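Local structure of ZmpA Glycopeptidase (Clostridium perfringens, 6XSX) at residues Q38-W43 with W224-S229; I102-T107 with T114-V119; T122-P125 with E130-R133; S428-Y433 with V514-E519. The protein is a glycopeptidase whose M60-family metalloprotease module, the part described here, probably cleaves the polypeptide of glycosylated proteins. One frame throughout, in Å; residues are numbered along the deposited sequence.

Contact 1: residues Q38-W43 with W224-S229; sequences QKRKVW and WGFDES
The ring of F226 turns its edge to the base of R40, with R40 CB lying near the ring plane, 3.8 Å from F226 CE1. Farther round the same rim, F226 CZ stands 4.0 Å from R40 O, again in plane, while V42 adds its CG1 obliquely, 4.2 Å from F226 CZ. The torsion of F226 about its first bond, with CG opposite the carbonyl carbon (chi1 -67°), sends the ring across to the R40-V42 backbone. Only CB and CG of the R40 side chain touch the ring edge; from there the extended chain carries the guanidinium away from F226. That charged end is occupied elsewhere, by a salt bridge with E36 and a hydrogen bond to S234 O; the cation-pi partner of F226 is R374.

Both segments are helix endings. A Schellman motif with K41 as its positive-phi residue closes helix 33-39, and another at G225 closes helix 206-224. F226 then forms an inverse gamma turn, and D227 an Asx turn in which OD1 accepts from S229 N (3.2 Å) and from S229 OG (2.7 Å).

This buried junction thus lies between the ends of helices 33-39 and 206-224. W224 and D227 touch helix 365-375. The backbones of K41 and W43 bond to T289, just beyond helix 277-286, and to N286 at its end; that helix carries an HExxH pattern consistent with a zinc-peptidase site, although no metal is bound there here.

Contact 2: residues I102-T107 with T114-V119; sequences IPEKPT and TAKAGV
K116 and E104 form a salt bridge, K116 NZ lying 2.6 Å from E104 OE2. The ammonium group meets this oxygen on its anti side, 29° out of the carboxylate plane. E104 gets there as a fully stretched side chain, its CG opposite the backbone N.

Two neutral acceptors share the same nitrogen. K105 O receives NZ at 2.9 Å, almost in line with its C=O bond (171°), and T107 OG1 receives it at 3.2 Å. One lysine therefore gathers three residues of the bend that follows strand 96-101, an edge strand of the four-stranded antiparallel sheet, before the chain enters strand 117-123 of the large mixed sheet. The connection between the two sheets is thereby tied back on itself at the protein surface.

Van der Waals contacts accompany the polar ones. K116 CG lies 3.4 Å from E104 OE2, and K116 CE is equally close to T107 OG1; the T107 side chain lies across the lysine at about a right angle. Bends at chi2 and chi4 (84°) curl the K116 chain so that NZ turns in among its three acceptors. Backbone bonds join K116 to S57, whereas the amino group of K105 leads off to D88 O and a bound MES molecule.

Contact 3: residues T122-P125 with E130-R133; sequences TSNP and EQGR
A reciprocal amide pair, the side-chain counterpart of a two-bond base pair, closes the short connection from the end of strand 117-123 to helix 128-131. N124 and Q131 approach each other from opposite directions, and each amide both gives and takes a hydrogen bond. Q131 NE2 donates to N124 OD1 over 2.8 Å with a nearly straight N-H (171°), and N124 ND2 donates to Q131 OE1 over 2.9 Å. The two planes are only 15° apart, so the eight-membered ring of bonded atoms is almost flat; each donor meets its acceptor in the carbonyl plane, on a lone pair. Both side chains leave with CG opposite the backbone N, chi1 being -166° in N124, and Q131 stays extended beyond CG, so the amide is carried away from its helix.

Each amide has further partners. N124 ND2 also donates to Q28 O, Q131 NE2 to P72 O, and Q131 OE1 bonds to S29 OG. The second donor bonds onto backbone carbonyls fix which end of each amide is nitrogen, and they satisfy polar groups that the protein buries. E130, beside Q131, sends OE1 back to T127 N, just ahead of helix 128-131.

G132, with positive phi, then ends the helix, and R133 forms a salt bridge with D66 of strand 60-66. On the other side T122 pairs with Q49 of strand 49-56 and S123 with K75 of strand 75-80, within the mixed sheet. Through Q28 and S29 the amide pair also ties the short helix and the end of strand 117-123 to the loop after strand 24-26.

Contact 4: residues S428-Y433 with V514-E519; sequences SNKLWY and VAYDNE
The hydroxyl of Y516 has a water 2.5 Å from its OH, and the same water accepts a weak hydrogen bond from K430 NZ at 3.4 Å, so it bridges the tyrosine and the lysine. The main partner of K430 NZ is E482 of strand 478-485, with which it makes a salt bridge. The Y516 hydroxyl also rests against the aliphatic part of the lysine, with Y516 OH 3.4 Å from K430 CD; the lysine chain is extended beyond CG and crosses the Y516 side chain at about a right angle.

The second tyrosine supplies the aromatic half of the contact. Y433 directs its edge at the face of Y516 in a T-shaped stack, the centroids 5.0 Å apart and the planes at 79°. Y433 CD2 sits 3.7 Å above the Y516 ring, over its centre. W432 NE1 lies over a face of Y433, offset toward the rim.

K430 is the centre of an inverse gamma turn that leads into the 3-10 turn 431-433, while Y516 belongs to strand 511-517 of the C-terminal antiparallel sheet. L431 packs on helix 347-361 and W432 on helix 403-408, so the contact joins the helical part of the module to this sheet. Where the strand ends, D517 OD1 accepts from E519 N (2.9 Å) in an Asx turn and also from N521 N.

Y433 OH bonds to E482 OE2 as well, so a single carboxylate oxygen holds the polar ends of both residues that pack against Y516. The nearby ammonium group would be expected to stabilise the ionised form of E482.

Overall arrangement
Contact 1 is the buried one, contacts 3 and 4 are partly buried, and contact 2 lies at the surface. Their chemistry follows: apolar edge packing between helix ends in contact 1, a charged side chain holding a bend in contact 2, neutral amides paired in contact 3, and an aromatic stack with a water bridge in contact 4, where the lysine's salt bridge goes to a neighbouring strand. Contacts 2 and 3 share strand 117-123, adjoining in sequence though their centres are about 27 Å apart, and both fall within the chain loop that contact 1 closes. Contact 4 comes later in the chain and lies across the molecule, its centre about 58 Å from that of contact 2, where the C-terminal sheet meets the helices.

Contact 1: residues Q38-W43 with W224-S229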
# COMPACT_ATOMS: atom_id res chain seq x y z
N GLN A 38 -11.76 -10.29 -8.07
CA GLN A 38 -10.99 -11.39 -8.63
C GLN A 38 -10.65 -11.11 -10.09
O GLN A 38 -9.58 -11.51 -10.56
CB GLN A 38 -11.70 -12.72 -8.37
CG GLN A 38 -11.58 -13.14 -6.91
CD GLN A 38 -12.62 -14.15 -6.47
OE1 GLN A 38 -13.36 -14.71 -7.27
NE2 GLN A 38 -12.67 -14.39 -5.17
N LYS A 39 -11.54 -10.39 -10.79
CA LYS A 39 -11.26 -9.97 -12.16
C LYS A 39 -9.97 -9.15 -12.20
O LYS A 39 -9.22 -9.23 -13.17
CB LYS A 39 -12.39 -9.10 -12.71
CG LYS A 39 -13.71 -9.81 -12.96
CD LYS A 39 -14.71 -8.88 -13.61
CE LYS A 39 -16.06 -9.50 -13.84
NZ LYS A 39 -17.05 -8.45 -14.19
N ARG A 40 -9.72 -8.38 -11.13
CA ARG A 40 -8.70 -7.34 -11.16
C ARG A 40 -7.50 -7.74 -10.31
O ARG A 40 -6.61 -6.92 -10.09
CB ARG A 40 -9.31 -6.02 -10.67
CG ARG A 40 -10.42 -5.52 -11.59
CD ARG A 40 -11.27 -4.49 -10.89
NE ARG A 40 -12.25 -3.86 -11.77
CZ ARG A 40 -13.42 -4.40 -12.12
NH1 ARG A 40 -13.76 -5.59 -11.66
NH2 ARG A 40 -14.24 -3.72 -12.90
N LYS A 41 -7.50 -8.99 -9.82
CA LYS A 41 -6.43 -9.58 -9.03
C LYS A 41 -6.21 -8.83 -7.71
O LYS A 41 -5.11 -8.87 -7.16
CB LYS A 41 -5.10 -9.66 -9.79
CG LYS A 41 -5.16 -10.19 -11.22
CD LYS A 41 -5.62 -11.62 -11.35
CE LYS A 41 -5.36 -12.16 -12.74
NZ LYS A 41 -5.67 -13.61 -12.80
N VAL A 42 -7.25 -8.18 -7.17
CA VAL A 42 -7.14 -7.68 -5.81
C VAL A 42 -7.85 -8.63 -4.85
O VAL A 42 -8.57 -9.53 -5.28
CB VAL A 42 -7.59 -6.21 -5.65
CG1 VAL A 42 -6.85 -5.30 -6.63
CG2 VAL A 42 -9.10 -6.06 -5.81
N TRP A 43 -7.63 -8.43 -3.55
CA TRP A 43 -7.88 -9.44 -2.54
C TRP A 43 -9.28 -9.30 -1.95
O TRP A 43 -9.43 -8.81 -0.84
CB TRP A 43 -6.79 -9.38 -1.46
CG TRP A 43 -6.76 -10.59 -0.57
CD1 TRP A 43 -7.74 -11.53 -0.46
CD2 TRP A 43 -5.73 -10.96 0.36
NE1 TRP A 43 -7.38 -12.48 0.46
CE2 TRP A 43 -6.15 -12.16 0.98
CE3 TRP A 43 -4.49 -10.43 0.71
CZ2 TRP A 43 -5.39 -12.82 1.94
CZ3 TRP A 43 -3.73 -11.07 1.67
CH2 TRP A 43 -4.17 -12.26 2.27
N TRP A 224 -1.27 1.68 -9.53
CA TRP A 224 -1.46 0.28 -9.88
C TRP A 224 -1.94 0.13 -11.33
O TRP A 224 -2.08 -0.99 -11.82
CB TRP A 224 -2.43 -0.37 -8.89
CG TRP A 224 -1.90 -1.63 -8.27
CD1 TRP A 224 -2.37 -2.89 -8.45
CD2 TRP A 224 -0.77 -1.73 -7.38
NE1 TRP A 224 -1.62 -3.78 -7.72
CE2 TRP A 224 -0.63 -3.10 -7.06
CE3 TRP A 224 0.12 -0.81 -6.82
CZ2 TRP A 224 0.37 -3.57 -6.20
CZ3 TRP A 224 1.10 -1.27 -5.96
CH2 TRP A 224 1.22 -2.63 -5.66
N GLY A 225 -2.23 1.26 -12.00
CA GLY A 225 -2.59 1.26 -13.41
C GLY A 225 -4.07 1.04 -13.70
O GLY A 225 -4.43 0.63 -14.81
N PHE A 226 -4.94 1.32 -12.71
CA PHE A 226 -6.38 1.31 -12.94
C PHE A 226 -6.78 2.62 -13.60
O PHE A 226 -7.15 3.58 -12.92
CB PHE A 226 -7.16 1.03 -11.65
CG PHE A 226 -6.96 -0.36 -11.11
CD1 PHE A 226 -7.66 -1.43 -11.64
CD2 PHE A 226 -6.08 -0.59 -10.06
CE1 PHE A 226 -7.47 -2.72 -11.15
CE2 PHE A 226 -5.89 -1.87 -9.57
CZ PHE A 226 -6.58 -2.93 -10.12
N ASP A 227 -6.66 2.68 -14.93
CA ASP A 227 -6.76 3.95 -15.64
C ASP A 227 -8.02 3.97 -16.52
O ASP A 227 -8.21 4.89 -17.31
CB ASP A 227 -5.48 4.24 -16.42
CG ASP A 227 -5.17 3.17 -17.46
OD1 ASP A 227 -5.87 2.14 -17.48
OD2 ASP A 227 -4.23 3.37 -18.23
N GLU A 228 -8.87 2.94 -16.38
CA GLU A 228 -10.14 2.86 -17.09
C GLU A 228 -9.90 2.45 -18.54
O GLU A 228 -10.78 2.60 -19.38
CB GLU A 228 -10.94 4.17 -16.98
CG GLU A 228 -11.23 4.63 -15.55
CD GLU A 228 -12.02 3.65 -14.69
OE1 GLU A 228 -12.95 3.01 -15.23
OE2 GLU A 228 -11.68 3.49 -13.49
N SER A 229 -8.72 1.87 -18.82
CA SER A 229 -8.34 1.51 -20.18
C SER A 229 -8.98 0.19 -20.61
O SER A 229 -9.00 -0.13 -21.80
CB SER A 229 -6.83 1.48 -20.34
OG SER A 229 -6.24 0.46 -19.53

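Contact 2: residues I102-T107 with T114-V119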
# COMPACT_ATOMS: atom_id res chain seq x y z
N ILE A 102 -29.12 -10.77 17.34
CA ILE A 102 -27.76 -10.40 16.99
C ILE A 102 -26.82 -11.49 17.51
O ILE A 102 -26.89 -11.87 18.67
CB ILE A 102 -27.41 -8.99 17.52
CG1 ILE A 102 -28.32 -7.93 16.89
CG2 ILE A 102 -25.93 -8.68 17.29
CD1 ILE A 102 -28.33 -7.94 15.36
N PRO A 103 -25.91 -12.05 16.68
CA PRO A 103 -25.02 -13.11 17.14
C PRO A 103 -23.89 -12.60 18.04
O PRO A 103 -23.74 -11.39 18.26
CB PRO A 103 -24.46 -13.67 15.82
CG PRO A 103 -24.45 -12.48 14.89
CD PRO A 103 -25.69 -11.69 15.26
N GLU A 104 -23.09 -13.54 18.54
CA GLU A 104 -22.05 -13.25 19.51
C GLU A 104 -20.77 -13.98 19.09
O GLU A 104 -20.78 -15.18 18.84
CB GLU A 104 -22.52 -13.68 20.90
CG GLU A 104 -21.53 -13.34 22.00
CD GLU A 104 -21.91 -13.80 23.40
OE1 GLU A 104 -22.97 -14.44 23.54
OE2 GLU A 104 -21.14 -13.52 24.35
N LYS A 105 -19.66 -13.23 19.02
CA LYS A 105 -18.37 -13.81 18.71
C LYS A 105 -17.81 -14.49 19.97
O LYS A 105 -18.14 -14.08 21.08
CB LYS A 105 -17.42 -12.73 18.18
CG LYS A 105 -17.70 -12.23 16.77
CD LYS A 105 -17.67 -13.35 15.73
CE LYS A 105 -17.69 -12.82 14.32
NZ LYS A 105 -17.29 -13.85 13.33
N PRO A 106 -16.97 -15.54 19.84
CA PRO A 106 -16.29 -16.12 21.01
C PRO A 106 -15.48 -15.06 21.75
O PRO A 106 -14.76 -14.28 21.12
CB PRO A 106 -15.38 -17.21 20.42
CG PRO A 106 -16.02 -17.54 19.08
CD PRO A 106 -16.62 -16.23 18.59
N THR A 107 -15.62 -15.04 23.08
CA THR A 107 -14.91 -14.14 23.97
C THR A 107 -13.41 -14.13 23.69
O THR A 107 -12.76 -13.09 23.77
CB THR A 107 -15.11 -14.56 25.44
OG1 THR A 107 -16.48 -14.91 25.63
CG2 THR A 107 -14.69 -13.49 26.42
N THR A 114 -13.64 -6.13 26.02
CA THR A 114 -14.49 -5.59 24.97
C THR A 114 -15.90 -6.13 25.16
O THR A 114 -16.09 -7.34 25.32
CB THR A 114 -13.98 -5.94 23.57
OG1 THR A 114 -12.58 -5.67 23.56
CG2 THR A 114 -14.67 -5.17 22.46
N ALA A 115 -16.89 -5.22 25.12
CA ALA A 115 -18.29 -5.58 25.14
C ALA A 115 -18.62 -6.47 23.94
O ALA A 115 -18.03 -6.33 22.87
CB ALA A 115 -19.13 -4.32 25.13
N LYS A 116 -19.57 -7.40 24.13
CA LYS A 116 -20.09 -8.20 23.04
C LYS A 116 -21.12 -7.35 22.31
O LYS A 116 -22.29 -7.29 22.71
CB LYS A 116 -20.66 -9.53 23.55
CG LYS A 116 -19.69 -10.40 24.34
CD LYS A 116 -18.57 -10.97 23.49
CE LYS A 116 -17.90 -12.17 24.13
NZ LYS A 116 -18.64 -13.42 23.83
N ALA A 117 -20.66 -6.63 21.29
CA ALA A 117 -21.49 -5.63 20.64
C ALA A 117 -20.74 -5.08 19.44
O ALA A 117 -19.52 -5.26 19.33
CB ALA A 117 -21.80 -4.52 21.62
N GLY A 118 -21.47 -4.39 18.56
CA GLY A 118 -20.87 -3.77 17.38
C GLY A 118 -21.91 -3.03 16.56
O GLY A 118 -22.89 -2.53 17.10
N VAL A 119 -21.68 -2.96 15.24
CA VAL A 119 -22.43 -2.08 14.35
C VAL A 119 -22.95 -2.90 13.16
O VAL A 119 -22.52 -4.03 12.92
CB VAL A 119 -21.56 -0.90 13.88
CG1 VAL A 119 -21.05 -0.05 15.04
CG2 VAL A 119 -20.41 -1.36 13.00

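Contact 3: residues T122-P125 with E130-R133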
# COMPACT_ATOMS: atom_id res chain seq x y z
N THR A 122 -24.74 -2.64 5.50
CA THR A 122 -25.45 -3.39 4.48
C THR A 122 -24.46 -3.88 3.43
O THR A 122 -23.44 -3.23 3.16
CB THR A 122 -26.58 -2.58 3.83
OG1 THR A 122 -26.03 -1.50 3.08
CG2 THR A 122 -27.57 -2.02 4.83
N SER A 123 -24.79 -5.04 2.87
CA SER A 123 -24.12 -5.59 1.71
C SER A 123 -25.20 -5.97 0.71
O SER A 123 -26.14 -6.68 1.08
CB SER A 123 -23.30 -6.79 2.11
OG SER A 123 -22.79 -7.44 0.96
N ASN A 124 -25.08 -5.46 -0.52
CA ASN A 124 -26.08 -5.72 -1.54
C ASN A 124 -25.38 -6.16 -2.83
O ASN A 124 -25.31 -5.39 -3.78
CB ASN A 124 -26.98 -4.52 -1.80
CG ASN A 124 -28.21 -4.88 -2.60
OD1 ASN A 124 -28.69 -6.01 -2.52
ND2 ASN A 124 -28.71 -3.94 -3.39
N PRO A 125 -24.85 -7.40 -2.89
CA PRO A 125 -23.92 -7.80 -3.95
C PRO A 125 -24.61 -8.31 -5.22
O PRO A 125 -24.29 -9.39 -5.71
CB PRO A 125 -23.08 -8.86 -3.21
CG PRO A 125 -24.11 -9.56 -2.33
CD PRO A 125 -25.10 -8.49 -1.92
N GLU A 130 -30.09 -8.16 -12.10
CA GLU A 130 -30.37 -9.30 -11.25
C GLU A 130 -31.51 -9.01 -10.27
O GLU A 130 -32.32 -9.89 -9.99
CB GLU A 130 -29.13 -9.69 -10.44
CG GLU A 130 -28.09 -10.45 -11.24
CD GLU A 130 -26.78 -10.68 -10.52
OE1 GLU A 130 -26.48 -9.96 -9.54
OE2 GLU A 130 -26.05 -11.58 -10.94
N GLN A 131 -31.55 -7.79 -9.73
CA GLN A 131 -32.33 -7.52 -8.53
C GLN A 131 -33.62 -6.77 -8.86
O GLN A 131 -34.57 -6.82 -8.09
CB GLN A 131 -31.45 -6.79 -7.51
CG GLN A 131 -32.12 -6.54 -6.17
CD GLN A 131 -31.10 -6.02 -5.19
OE1 GLN A 131 -30.58 -4.92 -5.33
NE2 GLN A 131 -30.79 -6.84 -4.19
N GLY A 132 -33.64 -6.07 -10.00
CA GLY A 132 -34.78 -5.23 -10.31
C GLY A 132 -34.71 -3.92 -9.52
O GLY A 132 -33.64 -3.31 -9.44
N ARG A 133 -35.84 -3.50 -8.93
CA ARG A 133 -35.87 -2.21 -8.27
C ARG A 133 -34.99 -2.25 -7.02
O ARG A 133 -34.79 -3.32 -6.43
CB ARG A 133 -37.31 -1.71 -8.05
CG ARG A 133 -38.03 -2.40 -6.90
CD ARG A 133 -39.28 -1.67 -6.44
NE ARG A 133 -39.91 -2.40 -5.35
CZ ARG A 133 -40.86 -3.32 -5.51
NH1 ARG A 133 -41.30 -3.61 -6.72
NH2 ARG A 133 -41.36 -3.93 -4.45

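Contact 4: residues S428-Y433 with V514-E519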
# COMPACT_ATOMS: atom_id res chain seq x y z
N SER A 428 21.45 2.40 -22.21
CA SER A 428 22.76 3.02 -22.31
C SER A 428 23.13 3.65 -20.98
O SER A 428 24.16 4.31 -20.88
CB SER A 428 22.80 4.04 -23.43
OG SER A 428 21.78 5.01 -23.26
N ASN A 429 22.27 3.48 -19.97
CA ASN A 429 22.53 3.93 -18.61
C ASN A 429 22.67 2.70 -17.72
O ASN A 429 21.97 1.70 -17.91
CB ASN A 429 21.37 4.74 -18.03
CG ASN A 429 20.97 5.95 -18.85
OD1 ASN A 429 20.23 5.83 -19.83
ND2 ASN A 429 21.46 7.12 -18.46
N LYS A 430 23.55 2.80 -16.72
CA LYS A 430 23.69 1.76 -15.72
C LYS A 430 22.56 1.89 -14.70
O LYS A 430 22.74 2.41 -13.60
CB LYS A 430 25.10 1.79 -15.12
CG LYS A 430 26.22 1.66 -16.15
CD LYS A 430 27.59 1.38 -15.52
CE LYS A 430 28.69 1.20 -16.55
NZ LYS A 430 30.02 1.14 -15.89
N LEU A 431 21.38 1.40 -15.09
CA LEU A 431 20.16 1.62 -14.33
C LEU A 431 20.28 1.02 -12.94
O LEU A 431 19.59 1.46 -12.02
CB LEU A 431 18.97 1.03 -15.10
CG LEU A 431 18.70 1.60 -16.49
CD1 LEU A 431 17.55 0.85 -17.14
CD2 LEU A 431 18.39 3.09 -16.44
N TRP A 432 21.18 0.04 -12.77
CA TRP A 432 21.35 -0.62 -11.48
C TRP A 432 22.04 0.28 -10.45
O TRP A 432 22.20 -0.13 -9.31
CB TRP A 432 22.07 -1.97 -11.61
CG TRP A 432 23.27 -1.89 -12.51
CD1 TRP A 432 24.57 -1.67 -12.14
CD2 TRP A 432 23.29 -2.02 -13.94
NE1 TRP A 432 25.39 -1.65 -13.24
CE2 TRP A 432 24.63 -1.87 -14.36
CE3 TRP A 432 22.30 -2.24 -14.92
CZ2 TRP A 432 25.01 -1.94 -15.70
CZ3 TRP A 432 22.67 -2.30 -16.24
CH2 TRP A 432 24.01 -2.15 -16.63
N TYR A 433 22.44 1.49 -10.85
CA TYR A 433 22.98 2.44 -9.89
C TYR A 433 21.88 3.32 -9.29
O TYR A 433 22.16 4.14 -8.42
CB TYR A 433 24.10 3.30 -10.50
CG TYR A 433 25.40 2.61 -10.82
CD1 TYR A 433 25.78 1.44 -10.17
CD2 TYR A 433 26.29 3.15 -11.73
CE1 TYR A 433 26.98 0.80 -10.47
CE2 TYR A 433 27.50 2.53 -12.04
CZ TYR A 433 27.84 1.35 -11.40
OH TYR A 433 29.02 0.72 -11.68
N VAL A 514 33.92 7.69 -11.51
CA VAL A 514 32.88 8.26 -12.35
C VAL A 514 31.68 8.60 -11.47
O VAL A 514 31.12 7.71 -10.82
CB VAL A 514 32.52 7.30 -13.50
CG1 VAL A 514 31.38 7.81 -14.36
CG2 VAL A 514 33.74 6.96 -14.36
N ALA A 515 31.29 9.88 -11.45
CA ALA A 515 30.15 10.36 -10.67
C ALA A 515 28.88 10.18 -11.50
O ALA A 515 28.93 10.22 -12.72
CB ALA A 515 30.36 11.81 -10.27
N TYR A 516 27.75 9.97 -10.82
CA TYR A 516 26.48 9.73 -11.50
C TYR A 516 25.44 10.71 -10.99
O TYR A 516 25.39 10.99 -9.80
CB TYR A 516 26.00 8.29 -11.31
CG TYR A 516 26.59 7.33 -12.31
CD1 TYR A 516 27.88 6.84 -12.15
CD2 TYR A 516 25.87 6.93 -13.42
CE1 TYR A 516 28.43 5.97 -13.07
CE2 TYR A 516 26.40 6.05 -14.35
CZ TYR A 516 27.69 5.58 -14.18
OH TYR A 516 28.23 4.72 -15.09
N ASP A 517 24.61 11.21 -11.92
CA ASP A 517 23.63 12.24 -11.58
C ASP A 517 22.23 11.64 -11.44
O ASP A 517 22.02 10.44 -11.60
CB ASP A 517 23.69 13.42 -12.55
CG ASP A 517 23.05 13.18 -13.90
OD1 ASP A 517 22.37 12.13 -14.08
OD2 ASP A 517 23.26 14.05 -14.79
N ASN A 518 21.26 12.53 -11.18
CA ASN A 518 19.92 12.17 -10.76
C ASN A 518 19.17 11.41 -11.86
O ASN A 518 18.15 10.79 -11.58
CB ASN A 518 19.12 13.40 -10.30
CG ASN A 518 19.52 13.89 -8.93
OD1 ASN A 518 19.59 13.10 -7.99
ND2 ASN A 518 19.75 15.20 -8.79
N GLU A 519 19.66 11.50 -13.10
CA GLU A 519 19.09 10.74 -14.21
C GLU A 519 20.04 9.62 -14.62
O GLU A 519 19.95 9.11 -15.74
CB GLU A 519 18.70 11.68 -15.35
CG GLU A 519 17.49 12.53 -15.01
CD GLU A 519 17.04 13.54 -16.05
OE1 GLU A 519 17.43 13.42 -17.23
OE2 GLU A 519 16.32 14.49 -15.64
O HOH W 1 30.70 4.44 -15.54